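Local coordinates for protein DyP (Bjerkandera adusta, PDB 3VXJ) that probably oxidises dyes and phenolic compounds such as 2,6-dimethoxyphenol with hydrogen peroxide at a heme b cofactor, at residues A327-I332 against F356-S361; D323-M328 against I363-R368; P269-P274 against F291-T296. All blocks are in the same frame, centred on the assembly; numbering follows the deposited sequence.

Interaction 1. Residues A327-I332 against F356-S361; sequences AMRSSI and FVEYQS. With HEM (protoporphyrin IX containing Fe), chain B.
Met328 and Tyr359 form an antiparallel hydrogen-bonded pair, with Met328 N donating to Tyr359 O at 3.0 Å and Tyr359 N returning a straighter bond to Met328 O at 2.8 Å. One step on, Arg329 and Glu358 make the non-hydrogen-bonded pair, and Ser330 N then reaches Val357 O at 2.9 Å. There the regular ladder breaks: the Ser331 hydroxyl, not a main-chain carbonyl, receives Val357 N, with OG 3.1 Å away. Main-chain pairing resumes where Ile332 bonds Leu355.

Met328 and Tyr359 share one face of the sheet, their CB atoms in contact, while Arg329 and Glu358 occupy the heme face. Arg329 runs extended to CD and bends at chi3 (-62°), which lays its guanidinium face over pyrrole carbon C3D of the heme. Its edge meets a propionate nearly straight on, NH2 donating to HEM O2A at 2.7 Å (159°). NH1 donates to the water that ligates the iron and is salt-bridged to Asp171, as expected of the distal arginine of DyP-type peroxidases; His308 is the protein's axial ligand. Glu358 does not pair with this arginine: the two planes stand 79° apart and NE lies 5.1 Å from OE2. Instead its extended chain passes Ala327 CB, 3.4 Å from OE2. Beside it the Phe356 ring reaches the porphyrin, CE1 lying 3.4 Å from HEM C1C.

The pair belongs to a ferredoxin-like antiparallel sheet in which strand 328-334 is one of the two edge strands and strand 353-360 is bonded on its far side to strand 216-225. Phe367 of helix 367-375 packs on Phe356 and Glu358, whereas Val357 touches Phe26 of strand 23-31, which belongs to the other four-stranded sheet.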
loop_
_atom_site.group_PDB
_atom_site.type_symbol
_atom_site.label_atom_id
_atom_site.label_comp_id
_atom_site.label_asym_id
_atom_site.label_seq_id
_atom_site.Cartn_x
_atom_site.Cartn_y
_atom_site.Cartn_z
ATOM N N ALA A 327 -2.799 3.396 8.552
ATOM C CA ALA A 327 -1.447 3.117 8.071
ATOM C C ALA A 327 -1.165 3.986 6.855
ATOM O O ALA A 327 -2.103 4.424 6.179
ATOM C CB ALA A 327 -1.313 1.634 7.716
ATOM N N MET A 328 0.121 4.213 6.578
ATOM C CA MET A 328 0.567 4.977 5.401
ATOM C C MET A 328 0.807 4.033 4.237
ATOM O O MET A 328 1.338 2.943 4.423
ATOM C CB MET A 328 1.893 5.682 5.698
ATOM C CG MET A 328 1.860 6.730 6.791
ATOM S SD MET A 328 0.948 8.211 6.313
ATOM C CE MET A 328 1.527 9.338 7.577
ATOM N N ARG A 329 0.462 4.465 3.025
ATOM C CA ARG A 329 0.788 3.687 1.835
ATOM C C ARG A 329 1.664 4.466 0.872
ATOM O O ARG A 329 1.491 5.683 0.686
ATOM C CB ARG A 329 -0.481 3.231 1.117
ATOM C CG ARG A 329 -1.326 2.259 1.910
ATOM C CD ARG A 329 -2.727 2.107 1.302
ATOM N NE ARG A 329 -3.422 3.392 1.334
ATOM C CZ ARG A 329 -3.886 4.044 0.273
ATOM N NH1 ARG A 329 -3.800 3.508 -0.934
ATOM N NH2 ARG A 329 -4.468 5.231 0.414
ATOM N N SER A 330 2.604 3.752 0.259
ATOM C CA SER A 330 3.478 4.350 -0.757
ATOM C C SER A 330 3.691 3.388 -1.925
ATOM O O SER A 330 4.823 3.055 -2.292
ATOM C CB SER A 330 4.818 4.749 -0.146
ATOM O OG SER A 330 5.487 5.671 -0.989
ATOM N N SER A 331 2.578 2.927 -2.484
ATOM C CA SER A 331 2.609 1.935 -3.544
ATOM C C SER A 331 2.890 2.569 -4.901
ATOM O O SER A 331 2.651 3.760 -5.112
ATOM C CB SER A 331 1.266 1.218 -3.598
ATOM O OG SER A 331 0.955 0.668 -2.322
ATOM N N ILE A 332 3.367 1.753 -5.837
ATOM C CA ILE A 332 3.582 2.213 -7.203
ATOM C C ILE A 332 3.166 1.114 -8.185
ATOM O O ILE A 332 3.457 -0.063 -7.964
ATOM C CB ILE A 332 5.056 2.670 -7.431
ATOM C CG1 ILE A 332 5.192 3.418 -8.764
ATOM C CG2 ILE A 332 6.034 1.488 -7.331
ATOM C CD1 ILE A 332 6.522 4.113 -8.969
ATOM N N PHE A 356 3.091 -2.865 -3.730
ATOM C CA PHE A 356 2.326 -2.309 -2.625
ATOM C C PHE A 356 3.213 -2.165 -1.387
ATOM O O PHE A 356 3.967 -3.083 -1.030
ATOM C CB PHE A 356 1.129 -3.223 -2.363
ATOM C CG PHE A 356 0.330 -2.864 -1.147
ATOM C CD1 PHE A 356 -0.767 -2.012 -1.239
ATOM C CD2 PHE A 356 0.647 -3.427 0.089
ATOM C CE1 PHE A 356 -1.507 -1.682 -0.107
ATOM C CE2 PHE A 356 -0.108 -3.128 1.215
ATOM C CZ PHE A 356 -1.178 -2.253 1.123
ATOM N N VAL A 357 3.105 -0.999 -0.753
ATOM C CA VAL A 357 3.936 -0.637 0.395
ATOM C C VAL A 357 3.046 0.014 1.436
ATOM O O VAL A 357 2.390 1.019 1.141
ATOM C CB VAL A 357 5.008 0.382 -0.035
ATOM C CG1 VAL A 357 5.778 0.898 1.161
ATOM C CG2 VAL A 357 5.964 -0.239 -1.062
ATOM N N GLU A 358 3.015 -0.560 2.640
ATOM C CA GLU A 358 2.220 0.005 3.719
ATOM C C GLU A 358 3.034 0.020 5.001
ATOM O O GLU A 358 3.626 -1.003 5.369
ATOM C CB GLU A 358 0.939 -0.804 3.917
ATOM C CG GLU A 358 -0.081 -0.153 4.838
ATOM C CD GLU A 358 -1.467 -0.781 4.760
ATOM O OE1 GLU A 358 -1.578 -1.965 4.421
ATOM O OE2 GLU A 358 -2.459 -0.058 5.030
ATOM N N TYR A 359 3.051 1.180 5.657
ATOM C CA TYR A 359 3.828 1.409 6.877
ATOM C C TYR A 359 2.934 1.586 8.094
ATOM O O TYR A 359 1.923 2.299 8.052
ATOM C CB TYR A 359 4.672 2.676 6.764
ATOM C CG TYR A 359 5.720 2.662 5.679
ATOM C CD1 TYR A 359 6.898 1.935 5.826
ATOM C CD2 TYR A 359 5.539 3.400 4.505
ATOM C CE1 TYR A 359 7.872 1.941 4.845
ATOM C CE2 TYR A 359 6.524 3.418 3.505
ATOM C CZ TYR A 359 7.674 2.675 3.686
ATOM O OH TYR A 359 8.651 2.672 2.705
ATOM N N GLN A 360 3.360 0.977 9.198
ATOM C CA GLN A 360 2.652 1.065 10.483
ATOM C C GLN A 360 3.620 0.623 11.569
ATOM O O GLN A 360 4.586 -0.088 11.294
ATOM C CB GLN A 360 1.414 0.155 10.496
ATOM C CG GLN A 360 1.719 -1.315 10.175
ATOM C CD GLN A 360 1.702 -1.607 8.683
ATOM O OE1 GLN A 360 0.665 -1.501 8.033
ATOM N NE2 GLN A 360 2.856 -1.994 8.130
ATOM N N SER A 361 3.359 1.035 12.805
ATOM C CA SER A 361 4.176 0.579 13.923
ATOM C C SER A 361 3.895 -0.879 14.296
ATOM O O SER A 361 4.791 -1.562 14.789
ATOM C CB SER A 361 3.967 1.478 15.138
ATOM O OG SER A 361 2.613 1.384 15.547
HETATM C CHA HEM B . -7.216 2.921 -0.888
HETATM C CHB HEM B . -6.220 0.390 -4.884
HETATM C CHC HEM B . -4.410 -3.209 -2.208
HETATM C CHD HEM B . -5.363 -0.684 1.803
HETATM C C1A HEM B . -7.136 2.536 -2.198
HETATM C C2A HEM B . -7.638 3.289 -3.325
HETATM C C3A HEM B . -7.368 2.575 -4.433
HETATM C C4A HEM B . -6.665 1.377 -4.035
HETATM C CMA HEM B . -7.698 2.948 -5.891
HETATM C CAA HEM B . -8.407 4.625 -3.220
HETATM C CBA HEM B . -7.535 5.882 -3.220
HETATM C CGA HEM B . -6.769 6.101 -1.937
HETATM O O1A HEM B . -7.367 6.434 -0.891
HETATM O O2A HEM B . -5.514 5.967 -1.974
HETATM C C1B HEM B . -5.628 -0.801 -4.515
HETATM C C2B HEM B . -5.172 -1.835 -5.420
HETATM C C3B HEM B . -4.664 -2.835 -4.675
HETATM C C4B HEM B . -4.778 -2.443 -3.287
HETATM C CMB HEM B . -5.297 -1.754 -6.957
HETATM C CAB HEM B . -4.028 -4.160 -5.148
HETATM C CBB HEM B . -3.488 -4.295 -6.361
HETATM C C1C HEM B . -4.555 -2.855 -0.891
HETATM C C2C HEM B . -4.224 -3.685 0.251
HETATM C C3C HEM B . -4.503 -2.991 1.366
HETATM C C4C HEM B . -5.010 -1.701 0.951
HETATM C CMC HEM B . -3.640 -5.107 0.146
HETATM C CAC HEM B . -4.324 -3.411 2.849
HETATM C CBC HEM B . -4.554 -4.665 3.260
HETATM C C1D HEM B . -5.880 0.531 1.435
HETATM C C2D HEM B . -6.134 1.605 2.363
HETATM C C3D HEM B . -6.717 2.708 1.537
HETATM C C4D HEM B . -6.754 2.209 0.185
HETATM C CMD HEM B . -5.904 1.660 3.882
HETATM C CAD HEM B . -7.178 4.064 2.093
HETATM C CBD HEM B . -8.578 3.868 2.668
HETATM C CGD HEM B . -9.107 5.135 3.284
HETATM O O1D HEM B . -10.250 5.528 2.925
HETATM O O2D HEM B . -8.409 5.748 4.124
HETATM N NA HEM B . -6.575 1.374 -2.666
HETATM N NB HEM B . -5.405 -1.216 -3.208
HETATM N NC HEM B . -5.067 -1.668 -0.420
HETATM N ND HEM B . -6.227 0.928 0.145
HETATM FE FE HEM B . -5.879 -0.182 -1.538
HETATM O O HOH W 1 -4.119 0.741 -1.671
#

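Interaction 2. Residues D323-M328 against I363-R368; sequences DTFHAM and IGNGFR. With 3DM (2,6-dimethoxyphenol), chain D; HEM (protoporphyrin IX containing Fe), chain B.
Phe325 and Asn365 meet most tightly through the main-chain oxygen of Asn365. Phe325 CA points its hydrogen at that oxygen, CA to O being 3.2 Å, and the phenyl ring turns an edge to the same atom, with CD1 3.3 Å from Asn365 O and the oxygen lying in the ring plane. Having CG anti to its carbonyl carbon (chi1 -44°) brings the Phe325 ring round to this oxygen. Farther along, at the buried end, Ala327 CB rests against the bare backbone of Gly366, 4.3 Å from its CA.

Gly366 is the N-cap of helix 367-375. The turn leading into it is closed by Ile363 O, which accepts Gly366 N and Arg368 N from opposite faces of its carbonyl plane. Facing this helix start is a type I beta turn, Asp323 to His326, and Gln370 of the helix donates to Phe325 O. The Phe325 ring is further held by stacking on Phe369 and by Trp374, whose plane is steeply inclined to it; Thr324 CB sits over the centre of one face.

Away from the buried Ala327-Gly366 end, toward Thr324, the contact loosens and takes in a water. Only a methyl touches the amide here, Thr324 CG2 lying 3.4 Å from Asn365 ND2, and the water bridges the two segments: it donates to Thr324 O at 2.8 Å and accepts from Asn365 ND2 at 3.0 Å. His326 turns its CB away from the helix and presents its ring edge to the bound 2,6-dimethoxyphenol, NE2 being 3.0 Å from the methoxy oxygen O2. Phe367 likewise leaves the contact, but for the heme: its CD1 comes within 3.6 Å of the vinyl carbon HEM CBC, while its backbone N is hydrogen-bonded to Gln360 OE1.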
loop_
_atom_site.group_PDB
_atom_site.type_symbol
_atom_site.label_atom_id
_atom_site.label_comp_id
_atom_site.label_asym_id
_atom_site.label_seq_id
_atom_site.Cartn_x
_atom_site.Cartn_y
_atom_site.Cartn_z
ATOM N N ASP A 323 -7.746 5.451 16.324
ATOM C CA ASP A 323 -6.366 5.678 15.876
ATOM C C ASP A 323 -5.733 4.414 15.304
ATOM O O ASP A 323 -4.905 4.489 14.409
ATOM C CB ASP A 323 -5.462 6.114 17.043
ATOM C CG ASP A 323 -5.852 7.442 17.652
ATOM O OD1 ASP A 323 -6.486 8.271 16.967
ATOM O OD2 ASP A 323 -5.471 7.663 18.827
ATOM N N THR A 324 -6.143 3.269 15.843
ATOM C CA THR A 324 -5.305 2.072 15.907
ATOM C C THR A 324 -4.964 1.438 14.568
ATOM O O THR A 324 -3.872 0.888 14.410
ATOM C CB THR A 324 -5.978 1.015 16.807
ATOM O OG1 THR A 324 -6.430 1.654 18.008
ATOM C CG2 THR A 324 -5.018 -0.107 17.186
ATOM N N PHE A 325 -5.889 1.518 13.614
ATOM C CA PHE A 325 -5.795 0.727 12.387
ATOM C C PHE A 325 -5.461 1.523 11.141
ATOM O O PHE A 325 -5.583 1.006 10.028
ATOM C CB PHE A 325 -7.058 -0.122 12.203
ATOM C CG PHE A 325 -7.510 -0.786 13.466
ATOM C CD1 PHE A 325 -6.759 -1.810 14.034
ATOM C CD2 PHE A 325 -8.674 -0.364 14.104
ATOM C CE1 PHE A 325 -7.161 -2.416 15.231
ATOM C CE2 PHE A 325 -9.088 -0.966 15.295
ATOM C CZ PHE A 325 -8.332 -1.992 15.860
ATOM N N HIS A 326 -5.014 2.763 11.326
ATOM C CA HIS A 326 -4.557 3.578 10.211
ATOM C C HIS A 326 -3.127 3.229 9.832
ATOM O O HIS A 326 -2.335 2.812 10.676
ATOM C CB HIS A 326 -4.696 5.062 10.541
ATOM C CG HIS A 326 -6.118 5.496 10.719
ATOM N ND1 HIS A 326 -6.994 5.638 9.665
ATOM C CD2 HIS A 326 -6.827 5.799 11.835
ATOM C CE1 HIS A 326 -8.175 6.016 10.118
ATOM N NE2 HIS A 326 -8.106 6.111 11.434
ATOM N N ALA A 327 -2.799 3.396 8.552
ATOM C CA ALA A 327 -1.447 3.117 8.071
ATOM C C ALA A 327 -1.165 3.986 6.855
ATOM O O ALA A 327 -2.103 4.424 6.179
ATOM C CB ALA A 327 -1.313 1.634 7.716
ATOM N N MET A 328 0.121 4.213 6.578
ATOM C CA MET A 328 0.567 4.977 5.401
ATOM C C MET A 328 0.807 4.033 4.237
ATOM O O MET A 328 1.338 2.943 4.423
ATOM C CB MET A 328 1.893 5.682 5.698
ATOM C CG MET A 328 1.860 6.730 6.791
ATOM S SD MET A 328 0.948 8.211 6.313
ATOM C CE MET A 328 1.527 9.338 7.577
ATOM N N ILE A 363 2.374 -4.272 12.674
ATOM C CA ILE A 363 1.925 -4.926 11.440
ATOM C C ILE A 363 0.508 -5.475 11.610
ATOM O O ILE A 363 -0.349 -5.300 10.736
ATOM C CB ILE A 363 2.914 -6.026 10.991
ATOM C CG1 ILE A 363 4.241 -5.384 10.570
ATOM C CG2 ILE A 363 2.329 -6.850 9.834
ATOM C CD1 ILE A 363 5.351 -6.391 10.267
ATOM N N GLY A 364 0.263 -6.102 12.755
ATOM C CA GLY A 364 -1.028 -6.717 13.047
ATOM C C GLY A 364 -2.204 -5.762 13.140
ATOM O O GLY A 364 -3.350 -6.190 13.058
ATOM N N ASN A 365 -1.920 -4.472 13.307
ATOM C CA ASN A 365 -2.955 -3.450 13.414
ATOM C C ASN A 365 -3.185 -2.668 12.122
ATOM O O ASN A 365 -4.199 -1.991 11.992
ATOM C CB ASN A 365 -2.615 -2.462 14.533
ATOM C CG ASN A 365 -2.824 -3.039 15.902
ATOM O OD1 ASN A 365 -3.384 -4.138 16.062
ATOM N ND2 ASN A 365 -2.392 -2.301 16.907
ATOM N N GLY A 366 -2.239 -2.731 11.190
ATOM C CA GLY A 366 -2.329 -1.951 9.955
ATOM C C GLY A 366 -2.690 -2.863 8.809
ATOM O O GLY A 366 -3.802 -3.382 8.760
ATOM N N PHE A 367 -1.724 -3.108 7.928
ATOM C CA PHE A 367 -1.879 -4.034 6.815
ATOM C C PHE A 367 -2.637 -5.312 7.181
ATOM O O PHE A 367 -3.589 -5.697 6.505
ATOM C CB PHE A 367 -0.501 -4.416 6.270
ATOM C CG PHE A 367 -0.536 -5.598 5.345
ATOM C CD1 PHE A 367 -1.146 -5.505 4.088
ATOM C CD2 PHE A 367 -0.041 -6.837 5.755
ATOM C CE1 PHE A 367 -1.218 -6.621 3.248
ATOM C CE2 PHE A 367 -0.100 -7.941 4.919
ATOM C CZ PHE A 367 -0.702 -7.839 3.668
ATOM N N ARG A 368 -2.178 -5.999 8.222
ATOM C CA ARG A 368 -2.696 -7.323 8.507
ATOM C C ARG A 368 -4.135 -7.292 9.003
ATOM O O ARG A 368 -4.928 -8.181 8.688
ATOM C CB ARG A 368 -1.777 -8.030 9.498
ATOM C CG ARG A 368 -1.985 -9.511 9.582
ATOM C CD ARG A 368 -0.871 -10.096 10.432
ATOM N NE ARG A 368 -0.895 -11.552 10.463
ATOM C CZ ARG A 368 -1.663 -12.283 11.268
ATOM N NH1 ARG A 368 -2.483 -11.699 12.137
ATOM N NH2 ARG A 368 -1.602 -13.608 11.207
HETATM O O1 3DM D . -10.645 7.808 8.999
HETATM C C1 3DM D . -11.740 7.937 9.826
HETATM C C2 3DM D . -11.970 7.040 10.875
HETATM O O2 3DM D . -11.085 6.010 11.070
HETATM C C7 3DM D . -11.515 4.902 11.876
HETATM C C3 3DM D . -13.095 7.225 11.692
HETATM C C4 3DM D . -13.988 8.272 11.445
HETATM C C5 3DM D . -13.753 9.166 10.406
HETATM C C6 3DM D . -12.631 8.992 9.595
HETATM O O3 3DM D . -12.350 9.833 8.555
HETATM C C8 3DM D . -13.410 10.720 8.110
HETATM C CHA HEM B . -7.216 2.921 -0.888
HETATM C CHB HEM B . -6.220 0.390 -4.884
HETATM C CHC HEM B . -4.410 -3.209 -2.208
HETATM C CHD HEM B . -5.363 -0.684 1.803
HETATM C C1A HEM B . -7.136 2.536 -2.198
HETATM C C2A HEM B . -7.638 3.289 -3.325
HETATM C C3A HEM B . -7.368 2.575 -4.433
HETATM C C4A HEM B . -6.665 1.377 -4.035
HETATM C CMA HEM B . -7.698 2.948 -5.891
HETATM C CAA HEM B . -8.407 4.625 -3.220
HETATM C CBA HEM B . -7.535 5.882 -3.220
HETATM C CGA HEM B . -6.769 6.101 -1.937
HETATM O O1A HEM B . -7.367 6.434 -0.891
HETATM O O2A HEM B . -5.514 5.967 -1.974
HETATM C C1B HEM B . -5.628 -0.801 -4.515
HETATM C C2B HEM B . -5.172 -1.835 -5.420
HETATM C C3B HEM B . -4.664 -2.835 -4.675
HETATM C C4B HEM B . -4.778 -2.443 -3.287
HETATM C CMB HEM B . -5.297 -1.754 -6.957
HETATM C CAB HEM B . -4.028 -4.160 -5.148
HETATM C CBB HEM B . -3.488 -4.295 -6.361
HETATM C C1C HEM B . -4.555 -2.855 -0.891
HETATM C C2C HEM B . -4.224 -3.685 0.251
HETATM C C3C HEM B . -4.503 -2.991 1.366
HETATM C C4C HEM B . -5.010 -1.701 0.951
HETATM C CMC HEM B . -3.640 -5.107 0.146
HETATM C CAC HEM B . -4.324 -3.411 2.849
HETATM C CBC HEM B . -4.554 -4.665 3.260
HETATM C C1D HEM B . -5.880 0.531 1.435
HETATM C C2D HEM B . -6.134 1.605 2.363
HETATM C C3D HEM B . -6.717 2.708 1.537
HETATM C C4D HEM B . -6.754 2.209 0.185
HETATM C CMD HEM B . -5.904 1.660 3.882
HETATM C CAD HEM B . -7.178 4.064 2.093
HETATM C CBD HEM B . -8.578 3.868 2.668
HETATM C CGD HEM B . -9.107 5.135 3.284
HETATM O O1D HEM B . -10.250 5.528 2.925
HETATM O O2D HEM B . -8.409 5.748 4.124
HETATM N NA HEM B . -6.575 1.374 -2.666
HETATM N NB HEM B . -5.405 -1.216 -3.208
HETATM N NC HEM B . -5.067 -1.668 -0.420
HETATM N ND HEM B . -6.227 0.928 0.145
HETATM FE FE HEM B . -5.879 -0.182 -1.538
HETATM O O HOH W 2 -1.628 0.508 16.057
HETATM O O HOH W 1 -4.119 0.741 -1.671
#

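Interaction 3. Residues P269-P274 against F291-T296; sequences PIDLAP and FDYSDT
Asp271 and Tyr293 mark the nearest approach of two irregular loops, CA to CA 6.6 Å, where residues 270-272 have helical backbone angles and Tyr293 to Thr296 form a type I beta turn. Asp271 bridges the gap. A chi1 of -166°, which puts CG opposite the main-chain nitrogen, carries the carboxylate across to the other loop, and Tyr293 N donates to OD2 at 3.2 Å, meeting it from above the carboxylate plane in a bent bond (139°). The other oxygen faces a second acid: Asp271 OD1 lies 2.5 Å from Asp295 OD1, the two carboxylate planes almost perpendicular. Arg302 salt-bridges Asp295 OD2 and donates to the carbonyl oxygen of Asp271, which would temper any negative charge here.

Phe291 supplies the apolar half. Pro269 CB lies over one face of its ring, nearest CE2 at 3.4 Å, while Leu272 CD2 rests 4.0 Å from Phe291 CB. Tyr293 comes up to the ring edge, its CZ in the ring plane, and Arg315 makes a cation-pi contact. Next in sequence, Asp292 closes an Asx turn: OD1 accepts Ser294 N at 2.9 Å and also the Ser294 hydroxyl. Phe291 and Asp292 both line the pocket that holds 2,6-dimethoxyphenol near the heme.

The first loop joins helix 249-261 to helix 279-282 and the second leads on towards helix 308-312. Ile270 packs against helix 249-261, Pro269 and Leu272 touch Leu281 of helix 279-282, and Tyr293 lies on Val309 and Arg310 of helix 308-312.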
loop_
_atom_site.group_PDB
_atom_site.type_symbol
_atom_site.label_atom_id
_atom_site.label_comp_id
_atom_site.label_asym_id
_atom_site.label_seq_id
_atom_site.Cartn_x
_atom_site.Cartn_y
_atom_site.Cartn_z
ATOM N N PRO A 269 -15.107 10.099 -4.196
ATOM C CA PRO A 269 -15.647 9.023 -3.370
ATOM C C PRO A 269 -17.145 8.850 -3.622
ATOM O O PRO A 269 -17.884 9.836 -3.699
ATOM C CB PRO A 269 -15.383 9.513 -1.947
ATOM C CG PRO A 269 -15.364 11.003 -2.055
ATOM C CD PRO A 269 -14.820 11.318 -3.412
ATOM N N ILE A 270 -17.595 7.605 -3.756
ATOM C CA ILE A 270 -18.999 7.362 -4.059
ATOM C C ILE A 270 -19.949 7.784 -2.927
ATOM O O ILE A 270 -21.101 8.120 -3.180
ATOM C CB ILE A 270 -19.276 5.904 -4.548
ATOM C CG1 ILE A 270 -19.140 4.874 -3.416
ATOM C CG2 ILE A 270 -18.399 5.564 -5.787
ATOM C CD1 ILE A 270 -19.373 3.431 -3.886
ATOM N N ASP A 271 -19.444 7.854 -1.695
ATOM C CA ASP A 271 -20.275 8.338 -0.593
ATOM C C ASP A 271 -20.717 9.790 -0.848
ATOM O O ASP A 271 -21.817 10.177 -0.469
ATOM C CB ASP A 271 -19.533 8.219 0.742
ATOM C CG ASP A 271 -20.444 8.371 1.933
ATOM O OD1 ASP A 271 -21.649 8.036 1.814
ATOM O OD2 ASP A 271 -19.945 8.812 2.989
ATOM N N LEU A 272 -19.870 10.577 -1.515
ATOM C CA LEU A 272 -20.224 11.956 -1.907
ATOM C C LEU A 272 -20.836 12.075 -3.306
ATOM O O LEU A 272 -21.627 12.988 -3.560
ATOM C CB LEU A 272 -19.007 12.878 -1.816
ATOM C CG LEU A 272 -18.356 13.012 -0.438
ATOM C CD1 LEU A 272 -17.156 13.957 -0.517
ATOM C CD2 LEU A 272 -19.366 13.497 0.597
ATOM N N ALA A 273 -20.450 11.165 -4.197
ATOM C CA ALA A 273 -20.884 11.163 -5.594
ATOM C C ALA A 273 -21.461 9.779 -5.899
ATOM O O ALA A 273 -20.833 8.965 -6.586
ATOM C CB ALA A 273 -19.701 11.469 -6.493
ATOM N N PRO A 274 -22.670 9.493 -5.386
ATOM C CA PRO A 274 -23.153 8.114 -5.403
ATOM C C PRO A 274 -23.724 7.598 -6.723
ATOM O O PRO A 274 -23.895 6.385 -6.846
ATOM C CB PRO A 274 -24.219 8.103 -4.303
ATOM C CG PRO A 274 -24.711 9.494 -4.240
ATOM C CD PRO A 274 -23.523 10.369 -4.555
ATOM N N PHE A 291 -15.715 12.593 4.062
ATOM C CA PHE A 291 -16.872 11.714 4.207
ATOM C C PHE A 291 -16.502 10.672 5.243
ATOM O O PHE A 291 -15.309 10.424 5.488
ATOM C CB PHE A 291 -17.230 11.029 2.877
ATOM C CG PHE A 291 -16.160 10.093 2.364
ATOM C CD1 PHE A 291 -16.201 8.727 2.655
ATOM C CD2 PHE A 291 -15.089 10.583 1.630
ATOM C CE1 PHE A 291 -15.200 7.866 2.198
ATOM C CE2 PHE A 291 -14.077 9.723 1.169
ATOM C CZ PHE A 291 -14.144 8.368 1.459
ATOM N N ASP A 292 -17.503 10.050 5.849
ATOM C CA ASP A 292 -17.228 9.073 6.901
ATOM C C ASP A 292 -18.210 7.901 6.955
ATOM O O ASP A 292 -18.185 7.138 7.910
ATOM C CB ASP A 292 -17.127 9.755 8.277
ATOM C CG ASP A 292 -18.418 10.453 8.697
ATOM O OD1 ASP A 292 -19.436 10.340 7.982
ATOM O OD2 ASP A 292 -18.413 11.118 9.757
ATOM N N TYR A 293 -19.059 7.773 5.932
ATOM C CA TYR A 293 -20.139 6.770 5.857
ATOM C C TYR A 293 -21.291 7.011 6.837
ATOM O O TYR A 293 -22.219 6.209 6.881
ATOM C CB TYR A 293 -19.627 5.302 5.940
ATOM C CG TYR A 293 -18.447 5.033 5.040
ATOM C CD1 TYR A 293 -18.567 5.177 3.661
ATOM C CD2 TYR A 293 -17.204 4.654 5.565
ATOM C CE1 TYR A 293 -17.487 4.964 2.827
ATOM C CE2 TYR A 293 -16.112 4.433 4.733
ATOM C CZ TYR A 293 -16.269 4.594 3.362
ATOM O OH TYR A 293 -15.213 4.406 2.497
ATOM N N SER A 294 -21.264 8.115 7.595
ATOM C CA SER A 294 -22.343 8.385 8.562
ATOM C C SER A 294 -23.700 8.573 7.890
ATOM O O SER A 294 -24.738 8.413 8.532
ATOM C CB SER A 294 -22.029 9.581 9.462
ATOM O OG SER A 294 -21.990 10.773 8.720
ATOM N N ASP A 295 -23.688 8.879 6.593
ATOM C CA ASP A 295 -24.917 8.994 5.808
ATOM C C ASP A 295 -25.366 7.675 5.155
ATOM O O ASP A 295 -26.302 7.671 4.351
ATOM C CB ASP A 295 -24.751 10.078 4.732
ATOM C CG ASP A 295 -23.707 9.717 3.667
ATOM O OD1 ASP A 295 -23.077 8.645 3.773
ATOM O OD2 ASP A 295 -23.527 10.520 2.719
ATOM N N THR A 296 -24.676 6.577 5.463
ATOM C CA THR A 296 -24.949 5.293 4.823
ATOM C C THR A 296 -24.544 4.113 5.724
ATOM O O THR A 296 -24.086 3.068 5.254
ATOM C CB THR A 296 -24.308 5.222 3.386
ATOM O OG1 THR A 296 -24.777 4.064 2.681
ATOM C CG2 THR A 296 -22.775 5.239 3.433
#

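Interaction 3 comes first along the chain and closes before the other two open; interactions 1 and 2 then start from one stretch, sharing Ala327 and Met328. Their centres are about 10 Å apart, and they touch where strand 353-360 leads into helix 367-375. Interaction 3 lies about 24 Å from interaction 1 and about 22 Å from interaction 2, centre to centre. Interaction 1 lies in the sheet, whereas interactions 2 and 3 join loops and, in interaction 2, a helix start. All three belong to the C-terminal part of the peroxidase and supply residues near the heme or the phenol pocket: interaction 1 borders the water-bearing face of the iron, while interactions 2 and 3 each contribute to the 2,6-dimethoxyphenol site.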